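Dermonecrotic toxin (Pasteurella multocida, PDB 2EBF) acts as a potent mitogen and osteolytic dermonecrotic toxin that induces bone resorption and is associated with severe progressive atrophic rhinitis in pigs. Local coordinates at residues Ala186-Tyr191 with Ala310-Phe315; Val203-Glu208 with Leu261-Ser266; Ser211-Ile216 with Gln297-Asp302. All blocks are in the same frame, centred on the assembly; numbering follows the deposited sequence.

Contact 1 of 3, residues Ala186-Tyr191 with Ala310-Phe315; sequences APFRGY and ATRNFF. With GLC (alpha-D-glucopyranose), chain B; GLC (alpha-D-glucopyranose), chain C.
Phe188 drives its ring against the start of helix 312-333, where a single beta bridge between Tyr191 and Thr311 ties a loop of the C2 domain region, in the C-terminal part of the toxin, to the helix N-terminus. Two backbone bonds make it: Tyr191 N donates to Ala310 O (2.9 Å) and Arg312 N to Tyr191 O (2.8 Å). Thr311 is the N-cap, and the second bond satisfies a first-turn N-H that lacks a carbonyl partner within its own helix.

Packing is tight round the Phe188 ring. With CG anti to the backbone N (chi1 179°), the ring turns its edge to the face of Phe315, a T-shaped pair with planes at 62° and Phe188 CD2 3.5 Å from Phe315 CG. Phe188 CZ comes within 3.4 Å of Ala310 O, close to the ring plane, where weakly positive ring hydrogens suit a carbonyl oxygen. Gly190, having no side chain, brings its CA to 3.5 Å from Ala310 O.

The side toward the bound glucose, where Arg189 and Arg312 are partly exposed, is looser. Arg312 bends over one Phe188 face: Arg312 CD lies 4.2 Å from the ring centroid in a CH-pi contact, while the guanidinium adds an off-centre cation-pi contact and a salt bridge through NH2 to Glu100. Arg189 points away; its NH1 donates to Phe188 O from above the carbonyl plane, and O6 of the chain B glucose donates to Arg189 O. Long and polar, both arginines reach the glucose units, Arg312 NE lying 3.0 Å from O6 of the chain C glucose.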
loop_
_atom_site.group_PDB
_atom_site.type_symbol
_atom_site.label_atom_id
_atom_site.label_comp_id
_atom_site.label_asym_id
_atom_site.label_seq_id
_atom_site.Cartn_x
_atom_site.Cartn_y
_atom_site.Cartn_z
ATOM N N ALA A 186 10.992 -8.789 -11.809
ATOM C CA ALA A 186 11.645 -9.915 -12.471
ATOM C C ALA A 186 10.779 -10.487 -13.597
ATOM O O ALA A 186 9.621 -10.832 -13.369
ATOM C CB ALA A 186 11.984 -11.007 -11.447
ATOM N N PRO A 187 11.340 -10.596 -14.820
ATOM C CA PRO A 187 10.633 -11.327 -15.883
ATOM C C PRO A 187 10.346 -12.744 -15.405
ATOM O O PRO A 187 11.261 -13.446 -14.980
ATOM C CB PRO A 187 11.635 -11.335 -17.038
ATOM C CG PRO A 187 12.504 -10.107 -16.784
ATOM C CD PRO A 187 12.631 -10.053 -15.282
ATOM N N PHE A 188 9.078 -13.137 -15.440
ATOM C CA PHE A 188 8.639 -14.398 -14.844
ATOM C C PHE A 188 9.187 -15.595 -15.616
ATOM O O PHE A 188 9.087 -15.646 -16.839
ATOM C CB PHE A 188 7.112 -14.456 -14.789
ATOM C CG PHE A 188 6.565 -15.733 -14.198
ATOM C CD1 PHE A 188 6.022 -16.711 -15.023
ATOM C CD2 PHE A 188 6.601 -15.958 -12.825
ATOM C CE1 PHE A 188 5.510 -17.897 -14.499
ATOM C CE2 PHE A 188 6.087 -17.145 -12.276
ATOM C CZ PHE A 188 5.542 -18.117 -13.119
ATOM N N ARG A 189 9.773 -16.548 -14.892
ATOM C CA ARG A 189 10.363 -17.727 -15.529
ATOM C C ARG A 189 9.941 -19.009 -14.814
ATOM O O ARG A 189 10.551 -20.056 -15.000
ATOM C CB ARG A 189 11.894 -17.619 -15.547
ATOM C CG ARG A 189 12.455 -16.415 -16.324
ATOM C CD ARG A 189 12.511 -16.680 -17.812
ATOM N NE ARG A 189 13.025 -15.534 -18.567
ATOM C CZ ARG A 189 12.275 -14.563 -19.088
ATOM N NH1 ARG A 189 10.953 -14.570 -18.943
ATOM N NH2 ARG A 189 12.850 -13.576 -19.754
ATOM N N GLY A 190 8.899 -18.917 -13.996
ATOM C CA GLY A 190 8.465 -20.033 -13.167
ATOM C C GLY A 190 7.458 -20.936 -13.844
ATOM O O GLY A 190 7.460 -21.081 -15.073
ATOM N N TYR A 191 6.581 -21.523 -13.033
ATOM C CA TYR A 191 5.694 -22.593 -13.470
ATOM C C TYR A 191 4.270 -22.104 -13.728
ATOM O O TYR A 191 3.645 -21.507 -12.860
ATOM C CB TYR A 191 5.703 -23.710 -12.419
ATOM C CG TYR A 191 4.845 -24.916 -12.730
ATOM C CD1 TYR A 191 5.242 -25.852 -13.680
ATOM C CD2 TYR A 191 3.651 -25.141 -12.044
ATOM C CE1 TYR A 191 4.460 -26.971 -13.958
ATOM C CE2 TYR A 191 2.867 -26.250 -12.309
ATOM C CZ TYR A 191 3.275 -27.163 -13.265
ATOM O OH TYR A 191 2.495 -28.268 -13.534
ATOM N N ALA A 310 8.386 -19.916 -8.641
ATOM C CA ALA A 310 7.014 -19.651 -8.227
ATOM C C ALA A 310 6.020 -20.143 -9.274
ATOM O O ALA A 310 6.298 -20.090 -10.475
ATOM C CB ALA A 310 6.808 -18.155 -7.937
ATOM N N THR A 311 4.874 -20.647 -8.823
ATOM C CA THR A 311 3.749 -20.809 -9.726
ATOM C C THR A 311 3.325 -19.410 -10.146
ATOM O O THR A 311 3.496 -18.465 -9.376
ATOM C CB THR A 311 2.556 -21.503 -9.049
ATOM O OG1 THR A 311 1.510 -21.696 -10.009
ATOM C CG2 THR A 311 2.021 -20.679 -7.924
ATOM N N ARG A 312 2.780 -19.270 -11.350
ATOM C CA ARG A 312 2.342 -17.944 -11.802
ATOM C C ARG A 312 1.306 -17.367 -10.849
ATOM O O ARG A 312 1.261 -16.162 -10.619
ATOM C CB ARG A 312 1.804 -17.975 -13.235
ATOM C CG ARG A 312 1.209 -16.631 -13.698
ATOM C CD ARG A 312 2.148 -15.443 -13.434
ATOM N NE ARG A 312 2.957 -15.169 -14.600
ATOM C CZ ARG A 312 2.932 -14.046 -15.318
ATOM N NH1 ARG A 312 2.176 -13.005 -14.979
ATOM N NH2 ARG A 312 3.712 -13.967 -16.380
ATOM N N ASN A 313 0.489 -18.244 -10.279
ATOM C CA ASN A 313 -0.543 -17.836 -9.345
ATOM C C ASN A 313 0.000 -17.231 -8.058
ATOM O O ASN A 313 -0.495 -16.203 -7.590
ATOM C CB ASN A 313 -1.423 -19.031 -9.014
ATOM C CG ASN A 313 -2.859 -18.794 -9.373
ATOM O OD1 ASN A 313 -3.695 -18.510 -8.499
ATOM N ND2 ASN A 313 -3.166 -18.872 -10.672
ATOM N N PHE A 314 1.006 -17.890 -7.476
ATOM C CA PHE A 314 1.661 -17.409 -6.265
ATOM C C PHE A 314 2.423 -16.124 -6.577
ATOM O O PHE A 314 2.395 -15.172 -5.800
ATOM C CB PHE A 314 2.615 -18.475 -5.707
ATOM C CG PHE A 314 3.386 -18.032 -4.496
ATOM C CD1 PHE A 314 2.753 -17.868 -3.273
ATOM C CD2 PHE A 314 4.751 -17.789 -4.579
ATOM C CE1 PHE A 314 3.472 -17.460 -2.141
ATOM C CE2 PHE A 314 5.476 -17.376 -3.456
ATOM C CZ PHE A 314 4.833 -17.215 -2.240
ATOM N N PHE A 315 3.096 -16.119 -7.722
ATOM C CA PHE A 315 3.811 -14.938 -8.207
ATOM C C PHE A 315 2.877 -13.718 -8.273
ATOM O O PHE A 315 3.160 -12.692 -7.664
ATOM C CB PHE A 315 4.446 -15.239 -9.574
ATOM C CG PHE A 315 5.323 -14.133 -10.100
ATOM C CD1 PHE A 315 6.691 -14.110 -9.809
ATOM C CD2 PHE A 315 4.788 -13.126 -10.899
ATOM C CE1 PHE A 315 7.513 -13.075 -10.313
ATOM C CE2 PHE A 315 5.609 -12.083 -11.401
ATOM C CZ PHE A 315 6.964 -12.078 -11.106
HETATM C C1 GLC B . 8.517 -18.124 -18.929
HETATM C C2 GLC B . 9.040 -17.386 -20.162
HETATM C C3 GLC B . 9.638 -18.372 -21.164
HETATM C C4 GLC B . 10.709 -19.245 -20.498
HETATM C C5 GLC B . 10.210 -19.880 -19.201
HETATM C C6 GLC B . 11.387 -20.466 -18.432
HETATM O O2 GLC B . 7.986 -16.620 -20.767
HETATM O O3 GLC B . 10.210 -17.644 -22.254
HETATM O O4 GLC B . 11.111 -20.294 -21.392
HETATM O O5 GLC B . 9.546 -18.937 -18.351
HETATM O O6 GLC B . 10.901 -21.262 -17.346
HETATM C C1 GLC C . 6.556 -19.246 -18.155
HETATM C C2 GLC C . 5.749 -20.508 -18.477
HETATM C C3 GLC C . 4.730 -20.221 -19.583
HETATM C C4 GLC C . 3.845 -19.024 -19.214
HETATM C C5 GLC C . 4.677 -17.799 -18.796
HETATM C C6 GLC C . 3.806 -16.675 -18.221
HETATM O O1 GLC C . 7.370 -18.903 -19.280
HETATM O O2 GLC C . 6.612 -21.592 -18.864
HETATM O O3 GLC C . 3.910 -21.375 -19.788
HETATM O O4 GLC C . 2.975 -18.714 -20.306
HETATM O O5 GLC C . 5.678 -18.150 -17.826
HETATM O O6 GLC C . 3.224 -17.039 -16.956
#

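Contact 2 of 3, residues Val203-Glu208 with Leu261-Ser266; sequences VKYVIE and LYIGHS
Tyr205 and Ile263 are paired on two antiparallel strands, and a classic beta bulge marks their end of the ladder. Lys204 N and Tyr205 N both donate to Ile263 O, at 3.0 and 3.3 Å, so one carbonyl takes two bonds.

From CB, Tyr205 sets out on the sheet face shared with Ile207 and Ile263, and CG, anti to the carbonyl carbon (chi1 -37°), swings the ring toward His265 and Ser266. Lys204 CB lies over one ring face; the end of the second strand and the loop after it meet the edge. CD1 touches Ile263 CG2 (3.8 Å), CE1 lies 3.2 Å from His265 O, a buried oxygen with no hydrogen-bond partner in the model, CZ nears Ser266 CA, and OH ends 3.5 Å from Ser266 CA, accepting a bond from Tyr267 N. Tyrosine suits the path: its edge hydrogens meet the carbonyl, its hydroxyl the amide.

On the same face Ile207 CD1 meets Ile263 CD1 (3.9 Å); on the other, beta-branched Val206 lies beside the Tyr262 ring, Val206 CG2 3.4 Å from Tyr262 CD2. Strand 260-263 lies between 205-207 and 254-257 in an antiparallel sheet; helix 288-300 packs on Ile207, Leu261 and Ile263, and helix 305-309 on Tyr205 and Ile207.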
loop_
_atom_site.group_PDB
_atom_site.type_symbol
_atom_site.label_atom_id
_atom_site.label_comp_id
_atom_site.label_asym_id
_atom_site.label_seq_id
_atom_site.Cartn_x
_atom_site.Cartn_y
_atom_site.Cartn_z
ATOM N N VAL A 203 0.352 -24.734 -2.982
ATOM C CA VAL A 203 1.674 -24.725 -3.611
ATOM C C VAL A 203 2.153 -23.300 -3.897
ATOM O O VAL A 203 1.406 -22.468 -4.422
ATOM C CB VAL A 203 1.694 -25.556 -4.920
ATOM C CG1 VAL A 203 3.083 -25.545 -5.544
ATOM C CG2 VAL A 203 1.265 -26.990 -4.652
ATOM N N LYS A 204 3.411 -23.041 -3.551
ATOM C CA LYS A 204 4.051 -21.763 -3.824
ATOM C C LYS A 204 5.038 -21.882 -4.986
ATOM O O LYS A 204 5.072 -21.018 -5.865
ATOM C CB LYS A 204 4.751 -21.238 -2.567
ATOM C CG LYS A 204 3.816 -21.003 -1.393
ATOM C CD LYS A 204 4.580 -20.583 -0.146
ATOM C CE LYS A 204 3.684 -20.577 1.090
ATOM N NZ LYS A 204 2.709 -19.447 1.089
ATOM N N TYR A 205 5.826 -22.959 -4.990
ATOM C CA TYR A 205 6.859 -23.165 -6.002
ATOM C C TYR A 205 6.795 -24.558 -6.625
ATOM O O TYR A 205 6.448 -25.539 -5.961
ATOM C CB TYR A 205 8.257 -22.899 -5.429
ATOM C CG TYR A 205 8.310 -21.749 -4.432
ATOM C CD1 TYR A 205 8.282 -21.997 -3.061
ATOM C CD2 TYR A 205 8.374 -20.419 -4.863
ATOM C CE1 TYR A 205 8.317 -20.957 -2.134
ATOM C CE2 TYR A 205 8.415 -19.359 -3.940
ATOM C CZ TYR A 205 8.386 -19.641 -2.572
ATOM O OH TYR A 205 8.428 -18.625 -1.632
ATOM N N VAL A 206 7.107 -24.627 -7.914
ATOM C CA VAL A 206 7.194 -25.904 -8.612
ATOM C C VAL A 206 8.471 -25.953 -9.422
ATOM O O VAL A 206 8.782 -25.020 -10.167
ATOM C CB VAL A 206 5.974 -26.168 -9.535
ATOM C CG1 VAL A 206 6.140 -27.485 -10.304
ATOM C CG2 VAL A 206 4.691 -26.207 -8.738
ATOM N N ILE A 207 9.223 -27.036 -9.248
ATOM C CA ILE A 207 10.284 -27.379 -10.176
ATOM C C ILE A 207 9.674 -28.430 -11.105
ATOM O O ILE A 207 9.397 -29.563 -10.693
ATOM C CB ILE A 207 11.561 -27.898 -9.455
ATOM C CG1 ILE A 207 12.305 -26.754 -8.752
ATOM C CG2 ILE A 207 12.513 -28.545 -10.453
ATOM C CD1 ILE A 207 11.608 -26.168 -7.529
ATOM N N GLU A 208 9.437 -28.024 -12.350
ATOM C CA GLU A 208 8.677 -28.823 -13.308
ATOM C C GLU A 208 9.416 -30.103 -13.717
ATOM O O GLU A 208 8.824 -31.178 -13.759
ATOM C CB GLU A 208 8.327 -27.975 -14.539
ATOM C CG GLU A 208 7.528 -28.709 -15.609
ATOM C CD GLU A 208 6.930 -27.786 -16.658
ATOM O OE1 GLU A 208 7.394 -26.633 -16.793
ATOM O OE2 GLU A 208 5.987 -28.218 -17.356
ATOM N N LEU A 261 8.557 -31.458 -8.720
ATOM C CA LEU A 261 8.638 -31.174 -7.287
ATOM C C LEU A 261 7.781 -29.964 -6.924
ATOM O O LEU A 261 7.905 -28.897 -7.527
ATOM C CB LEU A 261 10.091 -30.935 -6.874
ATOM C CG LEU A 261 10.435 -30.341 -5.506
ATOM C CD1 LEU A 261 10.205 -31.340 -4.388
ATOM C CD2 LEU A 261 11.874 -29.859 -5.505
ATOM N N TYR A 262 6.919 -30.153 -5.929
ATOM C CA TYR A 262 5.984 -29.131 -5.475
ATOM C C TYR A 262 6.336 -28.731 -4.053
ATOM O O TYR A 262 6.499 -29.592 -3.181
ATOM C CB TYR A 262 4.553 -29.669 -5.532
ATOM C CG TYR A 262 4.132 -30.099 -6.919
ATOM C CD1 TYR A 262 4.459 -31.366 -7.416
ATOM C CD2 TYR A 262 3.412 -29.241 -7.739
ATOM C CE1 TYR A 262 4.078 -31.755 -8.696
ATOM C CE2 TYR A 262 3.029 -29.617 -9.019
ATOM C CZ TYR A 262 3.361 -30.875 -9.492
ATOM O OH TYR A 262 2.973 -31.235 -10.762
ATOM N N ILE A 263 6.458 -27.422 -3.828
ATOM C CA ILE A 263 6.923 -26.893 -2.552
ATOM C C ILE A 263 5.869 -25.983 -1.913
ATOM O O ILE A 263 5.293 -25.108 -2.581
ATOM C CB ILE A 263 8.279 -26.153 -2.721
ATOM C CG1 ILE A 263 9.369 -27.138 -3.174
ATOM C CG2 ILE A 263 8.688 -25.446 -1.432
ATOM C CD1 ILE A 263 10.581 -26.489 -3.823
ATOM N N GLY A 264 5.629 -26.199 -0.619
ATOM C CA GLY A 264 4.659 -25.416 0.145
ATOM C C GLY A 264 5.257 -24.501 1.203
ATOM O O GLY A 264 4.539 -23.701 1.803
ATOM N N HIS A 265 6.562 -24.618 1.445
ATOM C CA HIS A 265 7.258 -23.727 2.378
ATOM C C HIS A 265 7.773 -22.529 1.616
ATOM O O HIS A 265 8.372 -22.677 0.556
ATOM C CB HIS A 265 8.449 -24.414 3.041
ATOM C CG HIS A 265 8.119 -25.716 3.695
ATOM N ND1 HIS A 265 7.848 -25.820 5.041
ATOM C CD2 HIS A 265 8.029 -26.970 3.192
ATOM C CE1 HIS A 265 7.601 -27.084 5.341
ATOM N NE2 HIS A 265 7.705 -27.801 4.235
ATOM N N SER A 266 7.567 -21.340 2.167
ATOM C CA SER A 266 8.016 -20.130 1.500
ATOM C C SER A 266 9.537 -20.027 1.535
ATOM O O SER A 266 10.193 -20.557 2.442
ATOM C CB SER A 266 7.370 -18.897 2.137
ATOM O OG SER A 266 7.879 -18.669 3.439
#

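Contact 3 of 3, residues Ser211-Ile216 with Gln297-Asp302; sequences SVFDKI and QEVQGD
Val299 stands at the middle of this contact and meets Val212, Phe213 and Ile216, each side chain running at about a right angle to its own. Its two methyls divide the work. CG1, anti to the backbone N (chi1 170°), touches Val212 CG1 at 3.5 Å. CG2 turns to the other two: Phe213 CD1 lies 3.5 Å from it and Ile216 CG2 3.8 Å. A short, beta-branched residue suits the spot, since its two methyls can serve neighbours on different sides without a long chain between the backbones.

Phe213 reaches Val299 indirectly. Its CB points away from the helix, but with CG anti to the carbonyl carbon (chi1 -77°) the ring returns and touches the valine obliquely. The same ring also rests on Met295 and Leu296 of helix 288-300 and on Leu238 of helix 234-248, a greasy setting that fits a buried phenylalanine.

In the fold, this is the docking of a loop on the last turn of helix 288-300, within the C2 region. The loop backbone from Ser211 to Lys215 has helical phi/psi angles, which gathers Val212, Phe213 and Ile216 near the helix. The helix ends just beyond Val299: Gly301 leaves it with positive phi, a conformation that favours glycine.

Ile216 lies against the helix backbone at Val299 and against the side chain of Glu298. Its CG2 is 3.8 Å from Val299 N, and its other branch crosses Glu298, with Ile216 CD1 3.9 Å from Glu298 CB and 3.5 Å from Glu298 OE1. The isoleucine thus packs on both the aliphatic base and the nearer carboxylate oxygen of this partly exposed glutamate, whose second oxygen, OE2, is hydrogen-bonded to Thr218 OG1 and more weakly to Tyr220 OH.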
loop_
_atom_site.group_PDB
_atom_site.type_symbol
_atom_site.label_atom_id
_atom_site.label_comp_id
_atom_site.label_asym_id
_atom_site.label_seq_id
_atom_site.Cartn_x
_atom_site.Cartn_y
_atom_site.Cartn_z
ATOM N N SER A 211 15.088 -33.305 -13.354
ATOM C CA SER A 211 16.401 -33.529 -13.974
ATOM C C SER A 211 17.315 -32.302 -13.937
ATOM O O SER A 211 18.531 -32.427 -14.071
ATOM C CB SER A 211 16.246 -34.026 -15.419
ATOM O OG SER A 211 15.865 -32.977 -16.293
ATOM N N VAL A 212 16.719 -31.122 -13.763
ATOM C CA VAL A 212 17.456 -29.859 -13.623
ATOM C C VAL A 212 18.453 -29.913 -12.453
ATOM O O VAL A 212 19.468 -29.210 -12.448
ATOM C CB VAL A 212 16.485 -28.653 -13.453
ATOM C CG1 VAL A 212 17.249 -27.343 -13.391
ATOM C CG2 VAL A 212 15.498 -28.592 -14.607
ATOM N N PHE A 213 18.161 -30.760 -11.470
ATOM C CA PHE A 213 19.051 -30.946 -10.325
ATOM C C PHE A 213 20.361 -31.634 -10.696
ATOM O O PHE A 213 21.365 -31.480 -10.001
ATOM C CB PHE A 213 18.345 -31.727 -9.222
ATOM C CG PHE A 213 17.382 -30.904 -8.432
ATOM C CD1 PHE A 213 17.840 -29.928 -7.551
ATOM C CD2 PHE A 213 16.013 -31.103 -8.560
ATOM C CE1 PHE A 213 16.948 -29.157 -6.814
ATOM C CE2 PHE A 213 15.112 -30.340 -7.822
ATOM C CZ PHE A 213 15.582 -29.366 -6.949
ATOM N N ASP A 214 20.342 -32.387 -11.794
ATOM C CA ASP A 214 21.524 -33.103 -12.269
ATOM C C ASP A 214 22.391 -32.211 -13.148
ATOM O O ASP A 214 23.531 -32.554 -13.463
ATOM C CB ASP A 214 21.110 -34.361 -13.030
ATOM C CG ASP A 214 20.244 -35.285 -12.198
ATOM O OD1 ASP A 214 20.341 -35.247 -10.951
ATOM O OD2 ASP A 214 19.459 -36.052 -12.789
ATOM N N LYS A 215 21.843 -31.061 -13.532
ATOM C CA LYS A 215 22.554 -30.107 -14.371
ATOM C C LYS A 215 23.511 -29.227 -13.573
ATOM O O LYS A 215 24.399 -28.593 -14.148
ATOM C CB LYS A 215 21.566 -29.233 -15.151
ATOM C CG LYS A 215 21.197 -29.755 -16.540
ATOM C CD LYS A 215 20.114 -30.832 -16.498
ATOM C CE LYS A 215 19.375 -30.925 -17.834
ATOM N NZ LYS A 215 18.493 -32.128 -17.900
ATOM N N ILE A 216 23.328 -29.185 -12.255
ATOM C CA ILE A 216 24.148 -28.328 -11.392
ATOM C C ILE A 216 25.527 -28.933 -11.106
ATOM O O ILE A 216 25.711 -30.148 -11.187
ATOM C CB ILE A 216 23.425 -27.941 -10.066
ATOM C CG1 ILE A 216 23.136 -29.177 -9.213
ATOM C CG2 ILE A 216 22.144 -27.152 -10.366
ATOM C CD1 ILE A 216 22.831 -28.871 -7.765
ATOM N N GLN A 297 18.895 -23.595 -4.422
ATOM C CA GLN A 297 19.580 -22.330 -4.652
ATOM C C GLN A 297 20.604 -22.429 -5.780
ATOM O O GLN A 297 20.858 -21.446 -6.473
ATOM C CB GLN A 297 20.224 -21.821 -3.360
ATOM C CG GLN A 297 19.205 -21.399 -2.302
ATOM C CD GLN A 297 19.844 -20.885 -1.029
ATOM O OE1 GLN A 297 19.772 -19.693 -0.723
ATOM N NE2 GLN A 297 20.480 -21.782 -0.280
ATOM N N GLU A 298 21.194 -23.613 -5.961
ATOM C CA GLU A 298 22.099 -23.829 -7.093
ATOM C C GLU A 298 21.340 -23.862 -8.410
ATOM O O GLU A 298 21.773 -23.245 -9.388
ATOM C CB GLU A 298 22.958 -25.084 -6.916
ATOM C CG GLU A 298 24.140 -24.837 -5.995
ATOM C CD GLU A 298 25.265 -25.849 -6.142
ATOM O OE1 GLU A 298 25.335 -26.561 -7.174
ATOM O OE2 GLU A 298 26.094 -25.911 -5.209
ATOM N N VAL A 299 20.208 -24.566 -8.428
ATOM C CA VAL A 299 19.316 -24.566 -9.595
ATOM C C VAL A 299 18.865 -23.144 -9.939
ATOM O O VAL A 299 18.828 -22.771 -11.114
ATOM C CB VAL A 299 18.088 -25.494 -9.391
ATOM C CG1 VAL A 299 17.057 -25.295 -10.501
ATOM C CG2 VAL A 299 18.520 -26.949 -9.353
ATOM N N GLN A 300 18.550 -22.360 -8.907
ATOM C CA GLN A 300 18.095 -20.980 -9.055
ATOM C C GLN A 300 19.098 -20.114 -9.817
ATOM O O GLN A 300 18.713 -19.317 -10.676
ATOM C CB GLN A 300 17.817 -20.383 -7.673
ATOM C CG GLN A 300 17.450 -18.910 -7.673
ATOM C CD GLN A 300 17.581 -18.271 -6.308
ATOM O OE1 GLN A 300 17.722 -17.053 -6.198
ATOM N NE2 GLN A 300 17.535 -19.084 -5.262
ATOM N N GLY A 301 20.380 -20.277 -9.493
ATOM C CA GLY A 301 21.449 -19.541 -10.162
ATOM C C GLY A 301 21.353 -18.034 -10.006
ATOM O O GLY A 301 21.173 -17.523 -8.897
ATOM N N ASP A 302 21.459 -17.332 -11.130
ATOM C CA ASP A 302 21.463 -15.870 -11.163
ATOM C C ASP A 302 20.050 -15.280 -11.147
ATOM O O ASP A 302 19.878 -14.056 -11.093
ATOM C CB ASP A 302 22.234 -15.377 -12.397
ATOM C CG ASP A 302 21.599 -15.826 -13.717
ATOM O OD1 ASP A 302 21.040 -16.948 -13.781
ATOM O OD2 ASP A 302 21.667 -15.060 -14.704
#

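How the contacts relate
Contacts 1 and 2 are buried and adjoin each other, their centres about 11 Å apart: Thr311 N probably bonds Lys204 O, and Tyr191 packs on Val206. Contact 3 lies nearer the surface. It crosses contact 2 in chain order and touches it through Phe213, whose ring meets Leu261 and Ile207. Both contacts involve helix 288-300, as the last turn under the 211-216 loop in contact 3 and as a neighbour of the sheet in contact 2. The chemistry shifts accordingly: a backbone bridge with aromatic, charged and sugar partners in contact 1, a ladder of strand bonds in contact 2, and mainly methyl and ring packing, with a carboxylate oxygen against one methyl, in contact 3.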